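PDB 1HJS: beta-1,4-galactanase from Thielavia heterothallica, which hydrolyses the beta-1,4-linked galactosidic bonds of type I arabinogalactans as an endo-acting family 53 glycoside hydrolase. Local coordinates for residues E245-I250 against A311-F316. Sequence-based numbering, arbitrary orientation.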
# COMPACT_ATOMS: atom_id res chain seq x y z
N GLU A 245 2.62 3.57 -1.49
CA GLU A 245 3.90 2.86 -1.56
C GLU A 245 4.95 3.79 -2.15
O GLU A 245 4.71 4.42 -3.17
CB GLU A 245 3.80 1.61 -2.45
CG GLU A 245 3.24 0.37 -1.76
CD GLU A 245 3.41 -0.89 -2.59
OE1 GLU A 245 4.43 -1.00 -3.31
OE2 GLU A 245 2.53 -1.77 -2.53
N THR A 246 6.09 3.89 -1.48
CA THR A 246 7.19 4.71 -1.96
C THR A 246 8.47 4.31 -1.21
O THR A 246 8.40 3.76 -0.11
CB THR A 246 6.91 6.23 -1.79
OG1 THR A 246 7.86 6.98 -2.56
CG2 THR A 246 7.02 6.64 -0.32
N ASN A 247 9.61 4.59 -1.83
CA ASN A 247 10.92 4.26 -1.28
C ASN A 247 11.93 5.31 -1.78
O ASN A 247 11.70 5.97 -2.79
CB ASN A 247 11.44 2.93 -1.84
CG ASN A 247 10.99 1.70 -1.06
OD1 ASN A 247 11.26 0.58 -1.48
ND2 ASN A 247 10.34 1.90 0.08
N TRP A 248 13.03 5.45 -1.04
CA TRP A 248 14.15 6.29 -1.44
C TRP A 248 15.36 5.57 -0.87
O TRP A 248 15.39 5.21 0.30
CB TRP A 248 14.09 7.72 -0.90
CG TRP A 248 15.25 8.50 -1.45
CD1 TRP A 248 16.45 8.74 -0.85
CD2 TRP A 248 15.36 9.04 -2.78
NE1 TRP A 248 17.30 9.39 -1.71
CE2 TRP A 248 16.65 9.59 -2.90
CE3 TRP A 248 14.49 9.11 -3.88
CZ2 TRP A 248 17.11 10.20 -4.08
CZ3 TRP A 248 14.93 9.71 -5.05
CH2 TRP A 248 16.23 10.25 -5.14
N PRO A 249 16.38 5.35 -1.71
CA PRO A 249 17.57 4.64 -1.23
C PRO A 249 18.60 5.37 -0.39
O PRO A 249 18.83 6.57 -0.56
CB PRO A 249 18.17 4.09 -2.52
CG PRO A 249 17.87 5.15 -3.50
CD PRO A 249 16.46 5.61 -3.16
N ILE A 250 19.20 4.63 0.53
CA ILE A 250 20.29 5.16 1.34
C ILE A 250 21.54 4.65 0.64
O ILE A 250 22.67 5.02 0.97
CB ILE A 250 20.25 4.66 2.81
CG1 ILE A 250 20.21 3.14 2.87
CG2 ILE A 250 19.05 5.27 3.53
CD1 ILE A 250 20.22 2.60 4.30
N ALA A 311 20.51 -1.06 -3.95
CA ALA A 311 20.96 -1.89 -2.83
C ALA A 311 20.23 -1.75 -1.49
O ALA A 311 19.95 -2.76 -0.84
CB ALA A 311 22.46 -1.68 -2.62
N ASP A 312 19.92 -0.53 -1.07
CA ASP A 312 19.26 -0.38 0.23
C ASP A 312 18.24 0.75 0.26
O ASP A 312 18.58 1.92 0.06
CB ASP A 312 20.31 -0.13 1.32
CG ASP A 312 19.79 -0.40 2.72
OD1 ASP A 312 18.56 -0.32 2.93
OD2 ASP A 312 20.62 -0.69 3.61
N ASN A 313 16.98 0.40 0.53
CA ASN A 313 15.89 1.36 0.61
C ASN A 313 15.27 1.38 2.00
O ASN A 313 14.27 2.05 2.22
CB ASN A 313 14.79 1.03 -0.40
CG ASN A 313 15.20 1.31 -1.81
OD1 ASN A 313 15.68 2.40 -2.12
ND2 ASN A 313 15.00 0.34 -2.69
N THR A 314 15.86 0.64 2.93
CA THR A 314 15.32 0.58 4.29
C THR A 314 15.63 1.84 5.08
O THR A 314 16.42 2.69 4.65
CB THR A 314 15.87 -0.65 5.06
OG1 THR A 314 17.29 -0.52 5.23
CG2 THR A 314 15.57 -1.93 4.29
N MET A 315 14.99 1.97 6.24
CA MET A 315 15.18 3.12 7.11
C MET A 315 15.70 2.64 8.47
O MET A 315 15.55 3.33 9.48
CB MET A 315 13.86 3.88 7.28
CG MET A 315 13.31 4.43 5.97
SD MET A 315 11.78 5.36 6.17
CE MET A 315 12.42 6.96 6.68
N PHE A 316 16.30 1.45 8.47
CA PHE A 316 16.87 0.84 9.68
C PHE A 316 18.24 0.28 9.33
O PHE A 316 18.48 -0.12 8.20
CB PHE A 316 15.98 -0.30 10.18
CG PHE A 316 14.75 0.14 10.91
CD1 PHE A 316 13.69 0.73 10.23
CD2 PHE A 316 14.65 -0.02 12.29
CE1 PHE A 316 12.55 1.16 10.91
CE2 PHE A 316 13.52 0.40 12.98
CZ PHE A 316 12.46 1.00 12.29
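Pro249 and Asn313 have the nearest CA atoms of the two segments, 4.1 Å apart, and beside them the backbone N of Ile250 donates to Asp312 O at 2.8 Å with an N-H...O angle of 152°. Ile250 then lies across the carboxylate of Asp312: chi1 54° puts CG1 between the backbone N and the carbonyl carbon, and an extended second torsion carries CD1 on to 3.4 Å from Asp312 CG. That carboxylate is held by its own loop, since Asp312 OD1 accepts both the backbone N of Thr314, closing an Asx turn, and Thr314 OG1 at 2.6 Å, the latter on its syn lone pair. Ala311 and Asp312 lie opposite Ser251 in a classic beta bulge, with a backbone hydrogen bond between Asp312 and Ser251.

In the (beta/alpha)8, or TIM, barrel of this clan GH-A enzyme, residues 245-250 follow on from strand 240-245 and begin with Glu245, the probable nucleophile, while residues 311-316 belong to the loop following strand 290-296; the contact joins the loops after the seventh and eighth strands.

Asn313 runs alongside the proline ring and places OD1 3.0 Å from Pro249 CB. Asn313 OD1 is also 3.1 Å from Pro249 N, an approach that cannot be a hydrogen bond because the proline nitrogen carries no hydrogen; the amide's ND2 instead bonds to Asn305 O. Nearer Glu245, Asn247 crosses Asn313 at about a right angle, its OD1 3.7 Å from Asn313 CB and the amide planes inclined by 28°. Its ND2 donates to Trp296 O and, weakly, to Thr246 O.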